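Local coordinates for protein putative beta-glucosidase (Bifidobacterium adolescentis, PDB 5WAB) that hydrolyses beta-glucosidic linkages as a family 3 glycoside hydrolase and probably also removes terminal alpha-L-arabinopyranose from ginsenosides, at residues 586-591 / 642-647; 556-561 / 659-664; 562-567 / 622-627. All blocks are in the same frame, centred on the assembly; numbering follows the deposited sequence.

Contact 1: residues 586-591 / 642-647; sequences VYVAPG and GEYTVE
Tyr587 and Ala589 pair with Glu647 and Thr645 as the hydrogen-bonded sites of an antiparallel ladder, which joins the two central strands of the four-stranded sheet in the fibronectin type III-like domain. Four backbone bonds form it, the Glu647 N to Tyr587 O bond (2.8 Å) being almost straight, at 178°. On the tightly packed side Val586, Val588, Tyr644 and Val646 are buried against the other sheet of the sandwich and the Phe627 loop, with Pro590 at the more open end. Val586 CG1 touches Val646 CG1 at 3.8 Å; in both valines this methyl is anti to the backbone N (chi1 174° and 179°), bringing the branches together. Pro590 CB lies obliquely against Tyr644 CD2 at 3.7 Å, while Val588 CG1 reaches the same ring carbon, Tyr644 CD2, more loosely at 4.2 Å. Phe620 and Leu622 also close over this side, and the Tyr644 hydroxyl is satisfied by Glu640 O.

The reverse side is more polar, and open to solvent at Ala589, Thr645 and Glu647. The side chains of Ala589 and Thr645 add only a CB to CB approach of 3.8 Å to their paired backbones. Glu647 rises extended from this face and crosses the Tyr587 side chain at a slant, OE1 3.5 Å from Tyr587 CB, its carboxylate tilted from the ring plane. OE1 is also bonded to His600, whose ring stacks on Tyr587. An alanine in place of Glu647 has no carboxylate for His600, whose ring would probably be freer to turn against Tyr587. The ladder slackens at exposed Gly591 and Glu643, where Gly591 N makes only a weak bond to Glu643 O, 3.3 Å. On the polar face, Glu647 OE2 lies 3.7 Å from Ala589 CB.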
loop_
_atom_site.group_PDB
_atom_site.type_symbol
_atom_site.label_atom_id
_atom_site.label_comp_id
_atom_site.label_asym_id
_atom_site.label_seq_id
_atom_site.Cartn_x
_atom_site.Cartn_y
_atom_site.Cartn_z
ATOM N N VAL A 586 -15.860 -8.435 2.023
ATOM C CA VAL A 586 -16.677 -8.596 3.219
ATOM C C VAL A 586 -16.447 -7.389 4.114
ATOM O O VAL A 586 -15.299 -7.053 4.429
ATOM C CB VAL A 586 -16.352 -9.901 3.970
ATOM C CG1 VAL A 586 -17.121 -9.963 5.286
ATOM C CG2 VAL A 586 -16.671 -11.108 3.103
ATOM N N TYR A 587 -17.536 -6.726 4.498
ATOM C CA TYR A 587 -17.509 -5.603 5.420
ATOM C C TYR A 587 -18.287 -5.955 6.680
ATOM O O TYR A 587 -19.215 -6.766 6.645
ATOM C CB TYR A 587 -18.101 -4.341 4.770
ATOM C CG TYR A 587 -17.320 -3.846 3.573
ATOM C CD1 TYR A 587 -17.483 -4.425 2.324
ATOM C CD2 TYR A 587 -16.433 -2.788 3.692
ATOM C CE1 TYR A 587 -16.771 -3.978 1.234
ATOM C CE2 TYR A 587 -15.718 -2.335 2.609
ATOM C CZ TYR A 587 -15.890 -2.933 1.382
ATOM O OH TYR A 587 -15.175 -2.478 0.302
ATOM N N VAL A 588 -17.897 -5.359 7.801
ATOM C CA VAL A 588 -18.614 -5.528 9.060
ATOM C C VAL A 588 -19.255 -4.195 9.413
ATOM O O VAL A 588 -18.556 -3.188 9.576
ATOM C CB VAL A 588 -17.695 -6.021 10.188
ATOM C CG1 VAL A 588 -18.393 -5.887 11.533
ATOM C CG2 VAL A 588 -17.295 -7.471 9.941
ATOM N N ALA A 589 -20.582 -4.193 9.534
ATOM C CA ALA A 589 -21.338 -2.989 9.870
ATOM C C ALA A 589 -21.862 -3.120 11.293
ATOM O O ALA A 589 -22.884 -3.786 11.522
ATOM C CB ALA A 589 -22.493 -2.768 8.888
ATOM N N PRO A 590 -21.211 -2.507 12.273
ATOM C CA PRO A 590 -21.621 -2.683 13.665
ATOM C C PRO A 590 -22.783 -1.778 14.032
ATOM O O PRO A 590 -23.011 -0.725 13.430
ATOM C CB PRO A 590 -20.362 -2.302 14.449
ATOM C CG PRO A 590 -19.711 -1.276 13.575
ATOM C CD PRO A 590 -19.996 -1.683 12.153
ATOM N N GLY A 591 -23.521 -2.211 15.049
ATOM C CA GLY A 591 -24.571 -1.391 15.604
ATOM C C GLY A 591 -24.029 -0.271 16.465
ATOM O O GLY A 591 -22.821 -0.077 16.600
ATOM N N GLY A 642 -23.886 -7.296 21.021
ATOM C CA GLY A 642 -24.933 -6.752 20.186
ATOM C C GLY A 642 -24.874 -7.346 18.792
ATOM O O GLY A 642 -24.167 -8.316 18.535
ATOM N N GLU A 643 -25.622 -6.721 17.890
ATOM C CA GLU A 643 -25.745 -7.214 16.528
ATOM C C GLU A 643 -24.714 -6.551 15.625
ATOM O O GLU A 643 -24.428 -5.356 15.749
ATOM C CB GLU A 643 -27.154 -6.969 15.998
ATOM C CG GLU A 643 -28.226 -7.511 16.916
ATOM C CD GLU A 643 -29.609 -7.350 16.344
ATOM O OE1 GLU A 643 -29.829 -6.354 15.632
ATOM O OE2 GLU A 643 -30.485 -8.190 16.640
ATOM N N TYR A 644 -24.155 -7.343 14.720
ATOM C CA TYR A 644 -23.200 -6.873 13.730
ATOM C C TYR A 644 -23.669 -7.357 12.371
ATOM O O TYR A 644 -23.986 -8.539 12.208
ATOM C CB TYR A 644 -21.785 -7.391 14.009
ATOM C CG TYR A 644 -21.180 -6.905 15.306
ATOM C CD1 TYR A 644 -21.517 -7.492 16.517
ATOM C CD2 TYR A 644 -20.263 -5.863 15.321
ATOM C CE1 TYR A 644 -20.965 -7.055 17.701
ATOM C CE2 TYR A 644 -19.703 -5.421 16.502
ATOM C CZ TYR A 644 -20.061 -6.024 17.686
ATOM O OH TYR A 644 -19.516 -5.592 18.868
ATOM N N THR A 645 -23.714 -6.453 11.401
ATOM C CA THR A 645 -24.151 -6.800 10.058
ATOM C C THR A 645 -22.934 -7.159 9.217
ATOM O O THR A 645 -21.987 -6.372 9.116
ATOM C CB THR A 645 -24.922 -5.651 9.409
ATOM O OG1 THR A 645 -26.157 -5.438 10.104
ATOM C CG2 THR A 645 -25.225 -5.987 7.962
ATOM N N VAL A 646 -22.946 -8.361 8.648
ATOM C CA VAL A 646 -21.913 -8.801 7.721
ATOM C C VAL A 646 -22.413 -8.528 6.309
ATOM O O VAL A 646 -23.486 -9.005 5.922
ATOM C CB VAL A 646 -21.577 -10.287 7.914
ATOM C CG1 VAL A 646 -20.520 -10.715 6.921
ATOM C CG2 VAL A 646 -21.106 -10.535 9.335
ATOM N N GLU A 647 -21.656 -7.736 5.554
ATOM C CA GLU A 647 -21.999 -7.375 4.188
ATOM C C GLU A 647 -21.071 -8.094 3.220
ATOM O O GLU A 647 -19.854 -8.131 3.423
ATOM C CB GLU A 647 -21.902 -5.862 3.977
ATOM C CG GLU A 647 -22.790 -5.055 4.915
ATOM C CD GLU A 647 -22.480 -3.570 4.884
ATOM O OE1 GLU A 647 -21.373 -3.202 4.435
ATOM O OE2 GLU A 647 -23.338 -2.772 5.324
#

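Contact 2: residues 556-561 / 659-664; sequences VNVAKT and AVVTLD
Val558 and Lys560 carry the contact with 659-664, the first by apolar packing and the second by charge. The two strands run almost exactly parallel, 3° apart with axes 7.5 Å from each other, yet no backbone hydrogen bond links them: they belong to the two facing sheets of the beta sandwich and meet through side chains.

The apolar part is small. Val558 divides its branches between two partners, CG1 meeting Val661 CG1 at 3.5 Å and CG2 meeting the Ala659 CB methyl at 3.8 Å. The two valines cross at about a right angle; Val661 CG1 stands anti to its own carbonyl carbon (chi1 -63°), which directs this methyl toward Val558.

The polar part lies farther along, where the strands give way to exposed chain. Lys560, extended throughout, runs across to the opposite strand and ends in a double grip: NZ donates to the backbone Thr662 O at 2.6 Å and forms a salt bridge with Asp664 OD1 at 2.8 Å. The ammonium comes to OD1 from above the carboxylate plane, 42° out of it.

Strand 551-560 borders the three-stranded sheet and is bonded on its inner side to 566-574, while 654-663 borders the four-stranded sheet beside 642-648, so the contact closes one edge of the sandwich, with Val568 and Val646 packing on Val558 from within.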
loop_
_atom_site.group_PDB
_atom_site.type_symbol
_atom_site.label_atom_id
_atom_site.label_comp_id
_atom_site.label_asym_id
_atom_site.label_seq_id
_atom_site.Cartn_x
_atom_site.Cartn_y
_atom_site.Cartn_z
ATOM N N VAL A 556 -25.225 -16.853 0.133
ATOM C CA VAL A 556 -24.488 -16.209 1.214
ATOM C C VAL A 556 -25.048 -16.694 2.543
ATOM O O VAL A 556 -26.255 -16.600 2.799
ATOM C CB VAL A 556 -24.565 -14.680 1.102
ATOM C CG1 VAL A 556 -23.864 -14.032 2.282
ATOM C CG2 VAL A 556 -23.946 -14.215 -0.202
ATOM N N ASN A 557 -24.175 -17.226 3.393
ATOM C CA ASN A 557 -24.580 -17.714 4.705
ATOM C C ASN A 557 -23.530 -17.299 5.723
ATOM O O ASN A 557 -22.342 -17.582 5.544
ATOM C CB ASN A 557 -24.762 -19.233 4.705
ATOM C CG ASN A 557 -25.329 -19.745 6.008
ATOM O OD1 ASN A 557 -24.602 -20.261 6.854
ATOM N ND2 ASN A 557 -26.641 -19.602 6.179
ATOM N N VAL A 558 -23.959 -16.605 6.767
ATOM C CA VAL A 558 -23.081 -16.185 7.849
ATOM C C VAL A 558 -23.504 -16.948 9.096
ATOM O O VAL A 558 -24.689 -16.954 9.453
ATOM C CB VAL A 558 -23.142 -14.661 8.062
ATOM C CG1 VAL A 558 -22.160 -14.227 9.135
ATOM C CG2 VAL A 558 -22.869 -13.930 6.750
ATOM N N ALA A 559 -22.547 -17.605 9.746
ATOM C CA ALA A 559 -22.830 -18.432 10.907
ATOM C C ALA A 559 -21.889 -18.055 12.043
ATOM O O ALA A 559 -20.694 -17.824 11.829
ATOM C CB ALA A 559 -22.694 -19.922 10.578
ATOM N N LYS A 560 -22.441 -17.989 13.249
ATOM C CA LYS A 560 -21.645 -17.733 14.439
ATOM C C LYS A 560 -20.848 -18.980 14.805
ATOM O O LYS A 560 -21.383 -20.092 14.790
ATOM C CB LYS A 560 -22.567 -17.302 15.578
ATOM C CG LYS A 560 -21.896 -16.790 16.835
ATOM C CD LYS A 560 -22.969 -16.277 17.796
ATOM C CE LYS A 560 -22.384 -15.714 19.079
ATOM N NZ LYS A 560 -23.434 -15.182 19.983
ATOM N N THR A 561 -19.557 -18.805 15.090
ATOM C CA THR A 561 -18.669 -19.924 15.401
ATOM C C THR A 561 -18.084 -19.859 16.807
ATOM O O THR A 561 -17.210 -20.669 17.142
ATOM C CB THR A 561 -17.542 -20.015 14.368
ATOM O OG1 THR A 561 -16.802 -18.787 14.352
ATOM C CG2 THR A 561 -18.107 -20.310 12.990
ATOM N N ALA A 659 -26.289 -10.207 6.301
ATOM C CA ALA A 659 -26.812 -11.100 7.322
ATOM C C ALA A 659 -26.364 -10.578 8.676
ATOM O O ALA A 659 -25.256 -10.053 8.805
ATOM C CB ALA A 659 -26.338 -12.541 7.113
ATOM N N VAL A 660 -27.226 -10.723 9.674
ATOM C CA VAL A 660 -26.991 -10.175 11.003
ATOM C C VAL A 660 -26.532 -11.295 11.924
ATOM O O VAL A 660 -27.133 -12.375 11.953
ATOM C CB VAL A 660 -28.256 -9.492 11.550
ATOM C CG1 VAL A 660 -28.039 -9.022 12.984
ATOM C CG2 VAL A 660 -28.661 -8.332 10.655
ATOM N N VAL A 661 -25.450 -11.048 12.659
ATOM C CA VAL A 661 -25.009 -11.946 13.716
ATOM C C VAL A 661 -25.019 -11.182 15.030
ATOM O O VAL A 661 -24.772 -9.972 15.076
ATOM C CB VAL A 661 -23.614 -12.542 13.433
ATOM C CG1 VAL A 661 -23.667 -13.375 12.187
ATOM C CG2 VAL A 661 -22.577 -11.443 13.285
ATOM N N THR A 662 -25.321 -11.902 16.104
ATOM C CA THR A 662 -25.364 -11.347 17.450
ATOM C C THR A 662 -24.227 -11.958 18.265
ATOM O O THR A 662 -24.157 -13.181 18.422
ATOM C CB THR A 662 -26.717 -11.628 18.101
ATOM O OG1 THR A 662 -27.761 -11.138 17.250
ATOM C CG2 THR A 662 -26.814 -10.935 19.454
ATOM N N LEU A 663 -23.328 -11.114 18.756
ATOM C CA LEU A 663 -22.180 -11.566 19.526
ATOM C C LEU A 663 -22.401 -11.336 21.018
ATOM O O LEU A 663 -23.221 -10.514 21.425
ATOM C CB LEU A 663 -20.913 -10.846 19.066
ATOM C CG LEU A 663 -20.616 -10.935 17.572
ATOM C CD1 LEU A 663 -19.273 -10.290 17.284
ATOM C CD2 LEU A 663 -20.652 -12.374 17.081
ATOM N N ASP A 664 -21.655 -12.089 21.837
ATOM C CA ASP A 664 -21.830 -12.030 23.287
ATOM C C ASP A 664 -21.076 -10.881 23.944
ATOM O O ASP A 664 -21.429 -10.494 25.062
ATOM C CB ASP A 664 -21.368 -13.328 23.954
ATOM C CG ASP A 664 -21.985 -14.561 23.342
ATOM O OD1 ASP A 664 -23.012 -14.441 22.639
ATOM O OD2 ASP A 664 -21.452 -15.662 23.597
#

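Contact 3: residues 562-567 / 622-627; sequences GANTAH and LDERAF
Ala566 and Leu622 form an antiparallel hydrogen-bonded pair, with Ala566 N bonded to Leu622 O at 3.2 Å and Leu622 N to Ala566 O at 3.1 Å; it joins the start of strand 566-574 to the end of 615-622. Next to it the Glu624 chain slants across Asn564 and Thr565: its CG sits 3.4 Å from Asn564 O and 3.8 Å from Thr565 CG2. Phe627 approaches from the sandwich interior, its CZ 4.0 Å from Ala566 CB.

What positions these groups lies one step out. Glu624 CG stands anti to the carbonyl carbon (chi1 -63°) and the chain runs on extended, carrying OE2 to a water that donates to it (2.8 Å) and accepts from Asn564 ND2 (2.9 Å); ND2 also binds Gly665 O. In the 3-10 turn, Phe627 N bonds to Glu624 O at 3.1 Å and fixes the Phe627 backbone; Tyr644 meets that ring edge-to-face, and Leu663 packs on it too. Behind the turn, Arg625 makes a salt bridge with Glu185 and a cation-pi contact with Trp637.

The strand ends are thus held by backbone bonds; the polar ends of Asn564 and Glu624 are joined through water and not directly, while the Ala566 and Phe627 side is apolar and buried.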
loop_
_atom_site.group_PDB
_atom_site.type_symbol
_atom_site.label_atom_id
_atom_site.label_comp_id
_atom_site.label_asym_id
_atom_site.label_seq_id
_atom_site.Cartn_x
_atom_site.Cartn_y
_atom_site.Cartn_z
ATOM N N GLY A 562 -18.522 -18.915 17.627
ATOM C CA GLY A 562 -17.997 -18.796 18.972
ATOM C C GLY A 562 -18.716 -17.688 19.703
ATOM O O GLY A 562 -19.720 -17.163 19.226
ATOM N N ALA A 563 -18.211 -17.360 20.892
ATOM C CA ALA A 563 -18.799 -16.267 21.658
ATOM C C ALA A 563 -18.742 -14.956 20.881
ATOM O O ALA A 563 -19.668 -14.142 20.962
ATOM C CB ALA A 563 -18.094 -16.126 23.006
ATOM N N ASN A 564 -17.662 -14.726 20.131
ATOM C CA ASN A 564 -17.479 -13.470 19.404
ATOM C C ASN A 564 -16.804 -13.698 18.057
ATOM O O ASN A 564 -15.977 -12.891 17.615
ATOM C CB ASN A 564 -16.678 -12.461 20.229
ATOM C CG ASN A 564 -17.365 -12.089 21.520
ATOM O OD1 ASN A 564 -18.366 -11.377 21.515
ATOM N ND2 ASN A 564 -16.836 -12.574 22.638
ATOM N N THR A 565 -17.143 -14.794 17.380
ATOM C CA THR A 565 -16.607 -15.057 16.051
ATOM C C THR A 565 -17.721 -15.545 15.138
ATOM O O THR A 565 -18.718 -16.122 15.585
ATOM C CB THR A 565 -15.477 -16.095 16.059
ATOM O OG1 THR A 565 -15.953 -17.325 16.626
ATOM C CG2 THR A 565 -14.278 -15.577 16.849
ATOM N N ALA A 566 -17.515 -15.341 13.839
ATOM C CA ALA A 566 -18.488 -15.731 12.837
ATOM C C ALA A 566 -17.753 -16.275 11.621
ATOM O O ALA A 566 -16.533 -16.140 11.488
ATOM C CB ALA A 566 -19.390 -14.555 12.450
ATOM N N HIS A 567 -18.514 -16.890 10.721
ATOM C CA HIS A 567 -17.960 -17.493 9.520
ATOM C C HIS A 567 -18.879 -17.193 8.348
ATOM O O HIS A 567 -20.099 -17.334 8.455
ATOM C CB HIS A 567 -17.784 -19.007 9.691
ATOM C CG HIS A 567 -17.201 -19.684 8.493
ATOM N ND1 HIS A 567 -17.959 -20.446 7.630
ATOM C CD2 HIS A 567 -15.940 -19.700 8.003
ATOM C CE1 HIS A 567 -17.187 -20.911 6.664
ATOM N NE2 HIS A 567 -15.956 -20.472 6.866
ATOM N N LEU A 622 -14.098 -14.621 10.274
ATOM C CA LEU A 622 -14.185 -13.321 10.939
ATOM C C LEU A 622 -13.842 -13.535 12.407
ATOM O O LEU A 622 -14.697 -13.955 13.191
ATOM C CB LEU A 622 -15.574 -12.709 10.773
ATOM C CG LEU A 622 -15.986 -12.308 9.354
ATOM C CD1 LEU A 622 -17.408 -11.742 9.319
ATOM C CD2 LEU A 622 -14.992 -11.300 8.790
ATOM N N ASP A 623 -12.595 -13.259 12.781
ATOM C CA ASP A 623 -12.184 -13.454 14.162
ATOM C C ASP A 623 -12.735 -12.327 15.034
ATOM O O ASP A 623 -13.472 -11.449 14.573
ATOM C CB ASP A 623 -10.661 -13.536 14.266
ATOM C CG ASP A 623 -9.959 -12.289 13.729
ATOM O OD1 ASP A 623 -10.612 -11.245 13.524
ATOM O OD2 ASP A 623 -8.731 -12.357 13.511
ATOM N N GLU A 624 -12.360 -12.343 16.314
ATOM C CA GLU A 624 -12.851 -11.320 17.231
ATOM C C GLU A 624 -12.410 -9.921 16.808
ATOM O O GLU A 624 -13.133 -8.948 17.048
ATOM C CB GLU A 624 -12.391 -11.629 18.651
ATOM C CG GLU A 624 -12.952 -12.928 19.197
ATOM C CD GLU A 624 -12.555 -13.165 20.643
ATOM O OE1 GLU A 624 -11.745 -12.375 21.176
ATOM O OE2 GLU A 624 -13.050 -14.144 21.246
ATOM N N ARG A 625 -11.225 -9.796 16.202
ATOM C CA ARG A 625 -10.752 -8.497 15.742
ATOM C C ARG A 625 -11.579 -7.938 14.585
ATOM O O ARG A 625 -11.526 -6.731 14.327
ATOM C CB ARG A 625 -9.280 -8.584 15.343
ATOM C CG ARG A 625 -8.307 -8.575 16.526
ATOM C CD ARG A 625 -8.193 -7.180 17.138
ATOM N NE ARG A 625 -7.683 -6.210 16.170
ATOM C CZ ARG A 625 -6.394 -5.982 15.942
ATOM N NH1 ARG A 625 -5.466 -6.644 16.627
ATOM N NH2 ARG A 625 -6.034 -5.087 15.029
ATOM N N ALA A 626 -12.351 -8.775 13.888
ATOM C CA ALA A 626 -13.237 -8.254 12.855
ATOM C C ALA A 626 -14.399 -7.466 13.439
ATOM O O ALA A 626 -15.071 -6.740 12.699
ATOM C CB ALA A 626 -13.778 -9.389 11.987
ATOM N N PHE A 627 -14.660 -7.613 14.741
ATOM C CA PHE A 627 -15.775 -6.953 15.409
ATOM C C PHE A 627 -15.333 -6.045 16.548
ATOM O O PHE A 627 -16.187 -5.527 17.277
ATOM C CB PHE A 627 -16.760 -7.994 15.949
ATOM C CG PHE A 627 -17.259 -8.954 14.908
ATOM C CD1 PHE A 627 -18.323 -8.614 14.088
ATOM C CD2 PHE A 627 -16.677 -10.202 14.761
ATOM C CE1 PHE A 627 -18.783 -9.489 13.132
ATOM C CE2 PHE A 627 -17.134 -11.085 13.806
ATOM C CZ PHE A 627 -18.190 -10.729 12.990
HETATM O O HOH W 1 -14.467 -13.958 23.655
#

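In the fold
All three contacts lie in the fibronectin type III-like sandwich and meet around Tyr644, Leu663 and Phe627. Contact 1 works within the four-stranded sheet, contact 3 ties the end of 615-622 to 566-574 in the three-stranded sheet, and contact 2 bridges the two sheets at one edge. Neighbouring strands connect them: 642-648 pairs with 654-663 between contacts 1 and 2, and 551-560 with 566-574 between contacts 2 and 3. Contact 1 is the largest and richest in backbone bonds; contact 2 has no bond between backbones and combines valine packing with an exposed lysine held by a carbonyl and a carboxylate. Contact 3 mixes a buried aromatic side with a water-bridged one. Each is only partly buried.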